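Local structure of hypothetical protein MJ1247 (Methanocaldococcus jannaschii, 1JEO) at residues A[36-47]-A[78-89]. The protein catalyses the interconversion of 3-hexulose 6-phosphate and fructose 6-phosphate, an isomerisation on the route to ribose 5-phosphate. Residues are numbered along the deposited sequence; the frame is centred on the assembly and turned at random.
Sequences RIIKAKKIFIFG and PSYEKDDLLILI
Lys42 reaches across to Asp84 and Glu81, and its ammonium group is where the polar side chains of this contact converge. Bends at chi3 and chi4 (both near -60°) fold the lysine chain back beside the carboxylate, so that Lys42 NZ meets the syn lone pair of Asp84 OD2 at 2.8 Å. Glu81 OE1 forms a second salt bridge with Lys42 NZ, though the hydrogen bond within it is weak, and Ser79 O adds a long, weak bond, 3.4 Å from Lys42 NZ. Asp84 OD2 serves two donors: besides the lysine it takes the backbone N of Glu81, which arrives from above the carboxylate plane and ties down the type I turn from Glu81 to Asp84. The other oxygen, OD1, accepts weakly from Lys42 N. One residue back, Lys41 N is satisfied by Asp83 O in a straight bond (169°).

From there the chains run as neighbouring parallel strands, 43-46 and 85-89, in the central sheet of the SIS domain, an alpha/beta fold with helices on both faces. Backbone donors alternate: Leu85 N gives to Lys42 O, Phe44 N to Leu85 O at 2.7 Å, Ile87 N to Phe44 O, Phe46 N to Ile87 O and Ile89 N to Phe46 O. The intervening Ile43 bonds through its backbone to Lys68 and Tyr70, and Ile45 to Tyr70 and Val72, on the side of strand 69-71.

Phe44 shares its sheet face with Leu86. The edge of the Tyr80 ring points at one face of the Phe44 ring in an offset edge-to-face pair, with planes at 69° and Tyr80 CD1 3.5 Å from Phe44 CD1, while Pro78 O lies 3.2 Å from Phe44 CE2, at the ring edge. The Tyr80 hydroxyl bonds to Asn109. On the other face, Leu85 CD2 packs 3.8 Å from Ile37 CG1, joining helix 24-39 to the sheet, and Ile45 and Ile87 lie side by side, pointing the same way, and both touch Phe58 of helix 49-64.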
ATOM      1  N   ARG A  36       8.502   5.346  -7.534  1.00 18.01           N
ATOM      2  CA  ARG A  36       9.274   5.099  -6.310  1.00 17.54           C
ATOM      3  C   ARG A  36       9.532   3.610  -6.076  1.00 17.27           C
ATOM      4  O   ARG A  36      10.590   3.247  -5.568  1.00 17.25           O
ATOM      5  CB  ARG A  36       8.566   5.700  -5.096  1.00 26.83           C
ATOM      6  CG  ARG A  36       8.583   7.209  -5.067  1.00 27.21           C
ATOM      7  CD  ARG A  36       7.679   7.728  -3.972  1.00 27.77           C
ATOM      8  NE  ARG A  36       7.419   9.159  -4.100  1.00 28.34           N
ATOM      9  CZ  ARG A  36       7.980  10.103  -3.348  1.00 28.54           C
ATOM     10  NH1 ARG A  36       8.847   9.787  -2.395  1.00 28.89           N
ATOM     11  NH2 ARG A  36       7.670  11.372  -3.554  1.00 29.00           N
ATOM     12  N   ILE A  37       8.577   2.765  -6.485  1.00 21.53           N
ATOM     13  CA  ILE A  37       8.679   1.300  -6.363  1.00 21.59           C
ATOM     14  C   ILE A  37       9.753   0.748  -7.322  1.00 21.92           C
ATOM     15  O   ILE A  37      10.561  -0.101  -6.928  1.00 21.53           O
ATOM     16  CB  ILE A  37       7.274   0.609  -6.588  1.00 21.70           C
ATOM     17  CG1 ILE A  37       6.404   0.771  -5.331  1.00 21.33           C
ATOM     18  CG2 ILE A  37       7.410  -0.887  -6.947  1.00 21.61           C
ATOM     19  CD1 ILE A  37       4.954   0.305  -5.490  1.00 20.71           C
ATOM     20  N   ILE A  38       9.790   1.285  -8.544  1.00 24.14           N
ATOM     21  CA  ILE A  38      10.759   0.876  -9.572  1.00 24.49           C
ATOM     22  C   ILE A  38      12.186   1.383  -9.277  1.00 24.35           C
ATOM     23  O   ILE A  38      13.171   0.675  -9.533  1.00 24.29           O
ATOM     24  CB  ILE A  38      10.257   1.311 -11.001  1.00 29.59           C
ATOM     25  CG1 ILE A  38       8.989   0.522 -11.357  1.00 29.74           C
ATOM     26  CG2 ILE A  38      11.327   1.078 -12.087  1.00 29.61           C
ATOM     27  CD1 ILE A  38       8.231   1.044 -12.568  1.00 30.11           C
ATOM     28  N   LYS A  39      12.279   2.568  -8.675  1.00 25.18           N
ATOM     29  CA  LYS A  39      13.566   3.183  -8.346  1.00 25.22           C
ATOM     30  C   LYS A  39      14.186   2.738  -7.024  1.00 24.57           C
ATOM     31  O   LYS A  39      15.389   2.919  -6.815  1.00 24.70           O
ATOM     32  CB  LYS A  39      13.459   4.710  -8.385  1.00 51.77           C
ATOM     33  CG  LYS A  39      13.366   5.288  -9.788  1.00 53.07           C
ATOM     34  CD  LYS A  39      13.225   6.795  -9.747  1.00 54.05           C
ATOM     35  CE  LYS A  39      13.238   7.392 -11.142  1.00 54.70           C
ATOM     36  NZ  LYS A  39      13.009   8.865 -11.099  1.00 55.31           N
ATOM     37  N   ALA A  40      13.379   2.148  -6.143  1.00 22.12           N
ATOM     38  CA  ALA A  40      13.863   1.681  -4.841  1.00 21.10           C
ATOM     39  C   ALA A  40      14.725   0.426  -4.929  1.00 20.57           C
ATOM     40  O   ALA A  40      14.548  -0.391  -5.835  1.00 20.64           O
ATOM     41  CB  ALA A  40      12.701   1.432  -3.902  1.00 21.50           C
ATOM     42  N   LYS A  41      15.666   0.300  -3.993  1.00 21.99           N
ATOM     43  CA  LYS A  41      16.553  -0.859  -3.911  1.00 21.31           C
ATOM     44  C   LYS A  41      15.737  -1.979  -3.245  1.00 20.47           C
ATOM     45  O   LYS A  41      15.572  -3.057  -3.815  1.00 20.18           O
ATOM     46  CB  LYS A  41      17.804  -0.517  -3.085  1.00 86.08           C
ATOM     47  CG  LYS A  41      18.961  -1.514  -3.190  1.00 87.15           C
ATOM     48  CD  LYS A  41      19.673  -1.440  -4.537  1.00 88.32           C
ATOM     49  CE  LYS A  41      20.802  -2.461  -4.623  1.00 88.91           C
ATOM     50  NZ  LYS A  41      21.500  -2.426  -5.941  1.00 89.93           N
ATOM     51  N   LYS A  42      15.209  -1.692  -2.052  1.00 19.31           N
ATOM     52  CA  LYS A  42      14.369  -2.631  -1.300  1.00 17.87           C
ATOM     53  C   LYS A  42      13.082  -1.899  -0.903  1.00 16.83           C
ATOM     54  O   LYS A  42      13.095  -0.687  -0.673  1.00 15.98           O
ATOM     55  CB  LYS A  42      15.076  -3.182  -0.044  1.00 20.48           C
ATOM     56  CG  LYS A  42      16.484  -3.762  -0.261  1.00 21.19           C
ATOM     57  CD  LYS A  42      17.026  -4.561   0.931  1.00 21.94           C
ATOM     58  CE  LYS A  42      17.194  -3.744   2.216  1.00 22.68           C
ATOM     59  NZ  LYS A  42      18.199  -2.655   2.160  1.00 23.46           N
ATOM     60  N   ILE A  43      11.963  -2.625  -0.881  1.00 19.97           N
ATOM     61  CA  ILE A  43      10.658  -2.050  -0.532  1.00 18.88           C
ATOM     62  C   ILE A  43      10.133  -2.670   0.764  1.00 17.74           C
ATOM     63  O   ILE A  43      10.060  -3.892   0.893  1.00 17.59           O
ATOM     64  CB  ILE A  43       9.621  -2.245  -1.685  1.00 19.85           C
ATOM     65  CG1 ILE A  43      10.172  -1.656  -2.989  1.00 20.16           C
ATOM     66  CG2 ILE A  43       8.298  -1.531  -1.351  1.00 20.29           C
ATOM     67  CD1 ILE A  43       9.658  -2.307  -4.227  1.00 20.54           C
ATOM     68  N   PHE A  44       9.777  -1.810   1.717  1.00 18.02           N
ATOM     69  CA  PHE A  44       9.269  -2.235   3.023  1.00 17.33           C
ATOM     70  C   PHE A  44       7.815  -1.838   3.228  1.00 16.46           C
ATOM     71  O   PHE A  44       7.436  -0.695   2.987  1.00 16.14           O
ATOM     72  CB  PHE A  44      10.114  -1.631   4.152  1.00 18.29           C
ATOM     73  CG  PHE A  44      11.514  -2.167   4.225  1.00 18.84           C
ATOM     74  CD1 PHE A  44      12.503  -1.731   3.319  1.00 18.93           C
ATOM     75  CD2 PHE A  44      11.864  -3.092   5.221  1.00 19.17           C
ATOM     76  CE1 PHE A  44      13.830  -2.210   3.408  1.00 19.09           C
ATOM     77  CE2 PHE A  44      13.190  -3.582   5.322  1.00 19.04           C
ATOM     78  CZ  PHE A  44      14.174  -3.138   4.412  1.00 19.34           C
ATOM     79  N   ILE A  45       6.999  -2.800   3.651  1.00 12.90           N
ATOM     80  CA  ILE A  45       5.579  -2.555   3.898  1.00 11.66           C
ATOM     81  C   ILE A  45       5.273  -2.819   5.376  1.00 11.25           C
ATOM     82  O   ILE A  45       5.814  -3.753   5.967  1.00 11.19           O
ATOM     83  CB  ILE A  45       4.647  -3.495   3.048  1.00 22.10           C
ATOM     84  CG1 ILE A  45       5.148  -3.680   1.605  1.00 22.81           C
ATOM     85  CG2 ILE A  45       3.193  -2.997   3.088  1.00 21.30           C
ATOM     86  CD1 ILE A  45       5.113  -2.478   0.713  1.00 23.75           C
ATOM     87  N   PHE A  46       4.407  -1.990   5.961  1.00 15.60           N
ATOM     88  CA  PHE A  46       3.985  -2.153   7.353  1.00 15.29           C
ATOM     89  C   PHE A  46       2.560  -1.658   7.588  1.00 15.77           C
ATOM     90  O   PHE A  46       2.093  -0.704   6.958  1.00 15.68           O
ATOM     91  CB  PHE A  46       4.947  -1.471   8.350  1.00 18.21           C
ATOM     92  CG  PHE A  46       4.658  -1.797   9.809  1.00 17.28           C
ATOM     93  CD1 PHE A  46       4.747  -3.128  10.286  1.00 17.78           C
ATOM     94  CD2 PHE A  46       4.258  -0.786  10.704  1.00 18.00           C
ATOM     95  CE1 PHE A  46       4.440  -3.453  11.638  1.00 17.81           C
ATOM     96  CE2 PHE A  46       3.946  -1.093  12.062  1.00 16.93           C
ATOM     97  CZ  PHE A  46       4.040  -2.433  12.526  1.00 17.19           C
ATOM     98  N   GLY A  47       1.924  -2.306   8.558  1.00 15.00           N
ATOM     99  CA  GLY A  47       0.578  -1.993   8.978  1.00 15.10           C
ATOM    100  C   GLY A  47       0.277  -2.889  10.163  1.00 15.66           C
ATOM    101  O   GLY A  47       0.914  -3.935  10.336  1.00 14.68           O
ATOM    102  N   PRO A  78      15.404  -7.340   6.628  1.00 19.11           N
ATOM    103  CA  PRO A  78      16.643  -6.632   6.954  1.00 18.82           C
ATOM    104  C   PRO A  78      16.498  -5.163   7.325  1.00 18.93           C
ATOM    105  O   PRO A  78      15.387  -4.639   7.446  1.00 18.62           O
ATOM    106  CB  PRO A  78      17.451  -6.782   5.671  1.00 17.75           C
ATOM    107  CG  PRO A  78      16.435  -6.653   4.634  1.00 17.83           C
ATOM    108  CD  PRO A  78      15.279  -7.472   5.164  1.00 17.81           C
ATOM    109  N   SER A  79      17.653  -4.510   7.440  1.00 16.73           N
ATOM    110  CA  SER A  79      17.756  -3.096   7.768  1.00 17.16           C
ATOM    111  C   SER A  79      17.282  -2.202   6.635  1.00 17.21           C
ATOM    112  O   SER A  79      17.444  -2.534   5.455  1.00 17.21           O
ATOM    113  CB  SER A  79      19.207  -2.742   8.095  1.00 20.51           C
ATOM    114  OG  SER A  79      20.070  -3.159   7.052  1.00 20.91           O
ATOM    115  N   TYR A  80      16.674  -1.085   7.019  1.00 19.20           N
ATOM    116  CA  TYR A  80      16.179  -0.073   6.094  1.00 19.82           C
ATOM    117  C   TYR A  80      17.373   0.830   5.779  1.00 20.97           C
ATOM    118  O   TYR A  80      18.010   1.363   6.693  1.00 20.64           O
ATOM    119  CB  TYR A  80      15.059   0.719   6.774  1.00 19.28           C
ATOM    120  CG  TYR A  80      14.322   1.708   5.896  1.00 18.44           C
ATOM    121  CD1 TYR A  80      13.341   1.276   4.991  1.00 18.19           C
ATOM    122  CD2 TYR A  80      14.602   3.085   5.970  1.00 18.00           C
ATOM    123  CE1 TYR A  80      12.651   2.197   4.171  1.00 17.64           C
ATOM    124  CE2 TYR A  80      13.922   4.016   5.156  1.00 17.61           C
ATOM    125  CZ  TYR A  80      12.948   3.564   4.261  1.00 17.75           C
ATOM    126  OH  TYR A  80      12.274   4.471   3.484  1.00 17.66           O
ATOM    127  N   GLU A  81      17.702   0.945   4.493  1.00 16.73           N
ATOM    128  CA  GLU A  81      18.830   1.764   4.043  1.00 18.39           C
ATOM    129  C   GLU A  81      18.364   3.013   3.285  1.00 18.84           C
ATOM    130  O   GLU A  81      17.174   3.154   2.994  1.00 18.91           O
ATOM    131  CB  GLU A  81      19.800   0.913   3.220  1.00 28.83           C
ATOM    132  CG  GLU A  81      20.484  -0.178   4.050  1.00 30.92           C
ATOM    133  CD  GLU A  81      21.384  -1.082   3.235  1.00 32.25           C
ATOM    134  OE1 GLU A  81      20.869  -1.822   2.367  1.00 33.52           O
ATOM    135  OE2 GLU A  81      22.610  -1.065   3.477  1.00 33.33           O
ATOM    136  N   LYS A  82      19.300   3.922   2.992  1.00 20.20           N
ATOM    137  CA  LYS A  82      19.008   5.198   2.316  1.00 20.99           C
ATOM    138  C   LYS A  82      18.303   5.172   0.953  1.00 20.88           C
ATOM    139  O   LYS A  82      17.546   6.088   0.638  1.00 21.03           O
ATOM    140  CB  LYS A  82      20.266   6.083   2.254  1.00 53.43           C
ATOM    141  CG  LYS A  82      21.450   5.501   1.483  1.00 54.63           C
ATOM    142  CD  LYS A  82      22.619   6.481   1.448  1.00 55.35           C
ATOM    143  CE  LYS A  82      23.760   5.975   0.571  1.00 55.61           C
ATOM    144  NZ  LYS A  82      23.389   5.900  -0.877  1.00 56.31           N
ATOM    145  N   ASP A  83      18.517   4.109   0.181  1.00 19.62           N
ATOM    146  CA  ASP A  83      17.909   3.975  -1.145  1.00 19.85           C
ATOM    147  C   ASP A  83      16.628   3.136  -1.141  1.00 19.37           C
ATOM    148  O   ASP A  83      16.121   2.760  -2.204  1.00 18.95           O
ATOM    149  CB  ASP A  83      18.926   3.389  -2.137  1.00 39.60           C
ATOM    150  CG  ASP A  83      20.108   4.314  -2.386  1.00 40.57           C
ATOM    151  OD1 ASP A  83      21.259   3.845  -2.270  1.00 41.32           O
ATOM    152  OD2 ASP A  83      19.887   5.505  -2.699  1.00 41.48           O
ATOM    153  N   ASP A  84      16.093   2.883   0.054  1.00 18.74           N
ATOM    154  CA  ASP A  84      14.878   2.080   0.212  1.00 17.73           C
ATOM    155  C   ASP A  84      13.581   2.883   0.291  1.00 16.65           C
ATOM    156  O   ASP A  84      13.595   4.112   0.407  1.00 17.28           O
ATOM    157  CB  ASP A  84      14.999   1.150   1.429  1.00 18.80           C
ATOM    158  CG  ASP A  84      16.137   0.145   1.304  1.00 19.26           C
ATOM    159  OD1 ASP A  84      16.607  -0.119   0.178  1.00 19.51           O
ATOM    160  OD2 ASP A  84      16.558  -0.399   2.343  1.00 19.28           O
ATOM    161  N   LEU A  85      12.463   2.163   0.237  1.00 20.35           N
ATOM    162  CA  LEU A  85      11.128   2.749   0.291  1.00 18.60           C
ATOM    163  C   LEU A  85      10.267   2.081   1.366  1.00 16.87           C
ATOM    164  O   LEU A  85      10.294   0.864   1.514  1.00 16.47           O
ATOM    165  CB  LEU A  85      10.444   2.597  -1.078  1.00 14.49           C
ATOM    166  CG  LEU A  85       8.966   2.960  -1.247  1.00 14.50           C
ATOM    167  CD1 LEU A  85       8.746   4.450  -1.096  1.00 14.84           C
ATOM    168  CD2 LEU A  85       8.486   2.482  -2.586  1.00 14.77           C
ATOM    169  N   LEU A  86       9.533   2.896   2.119  1.00 17.50           N
ATOM    170  CA  LEU A  86       8.623   2.400   3.149  1.00 16.56           C
ATOM    171  C   LEU A  86       7.194   2.822   2.807  1.00 16.57           C
ATOM    172  O   LEU A  86       6.931   3.995   2.523  1.00 16.95           O
ATOM    173  CB  LEU A  86       9.003   2.922   4.546  1.00 15.73           C
ATOM    174  CG  LEU A  86       8.077   2.552   5.716  1.00 14.52           C
ATOM    175  CD1 LEU A  86       8.136   1.062   6.050  1.00 13.57           C
ATOM    176  CD2 LEU A  86       8.426   3.374   6.934  1.00 13.93           C
ATOM    177  N   ILE A  87       6.290   1.848   2.793  1.00 13.84           N
ATOM    178  CA  ILE A  87       4.878   2.095   2.514  1.00 14.42           C
ATOM    179  C   ILE A  87       4.105   1.721   3.785  1.00 14.54           C
ATOM    180  O   ILE A  87       4.213   0.597   4.289  1.00 14.63           O
ATOM    181  CB  ILE A  87       4.372   1.285   1.274  1.00 21.51           C
ATOM    182  CG1 ILE A  87       5.105   1.751   0.005  1.00 21.60           C
ATOM    183  CG2 ILE A  87       2.852   1.449   1.092  1.00 21.28           C
ATOM    184  CD1 ILE A  87       4.925   0.866  -1.218  1.00 23.04           C
ATOM    185  N   LEU A  88       3.369   2.694   4.317  1.00 13.77           N
ATOM    186  CA  LEU A  88       2.574   2.513   5.530  1.00 14.31           C
ATOM    187  C   LEU A  88       1.092   2.528   5.213  1.00 14.85           C
ATOM    188  O   LEU A  88       0.628   3.351   4.427  1.00 14.61           O
ATOM    189  CB  LEU A  88       2.911   3.597   6.564  1.00 16.43           C
ATOM    190  CG  LEU A  88       4.360   3.604   7.076  1.00 16.05           C
ATOM    191  CD1 LEU A  88       4.646   4.838   7.878  1.00 15.63           C
ATOM    192  CD2 LEU A  88       4.660   2.354   7.898  1.00 15.76           C
ATOM    193  N   ILE A  89       0.372   1.549   5.759  1.00 14.80           N
ATOM    194  CA  ILE A  89      -1.071   1.419   5.554  1.00 15.24           C
ATOM    195  C   ILE A  89      -1.734   1.513   6.922  1.00 15.50           C
ATOM    196  O   ILE A  89      -1.480   0.683   7.800  1.00 15.75           O
ATOM    197  CB  ILE A  89      -1.431   0.069   4.835  1.00 20.57           C
ATOM    198  CG1 ILE A  89      -0.738   0.009   3.468  1.00 21.13           C
ATOM    199  CG2 ILE A  89      -2.955  -0.056   4.610  1.00 20.12           C
ATOM    200  CD1 ILE A  89      -0.564  -1.366   2.920  1.00 21.95           C
TER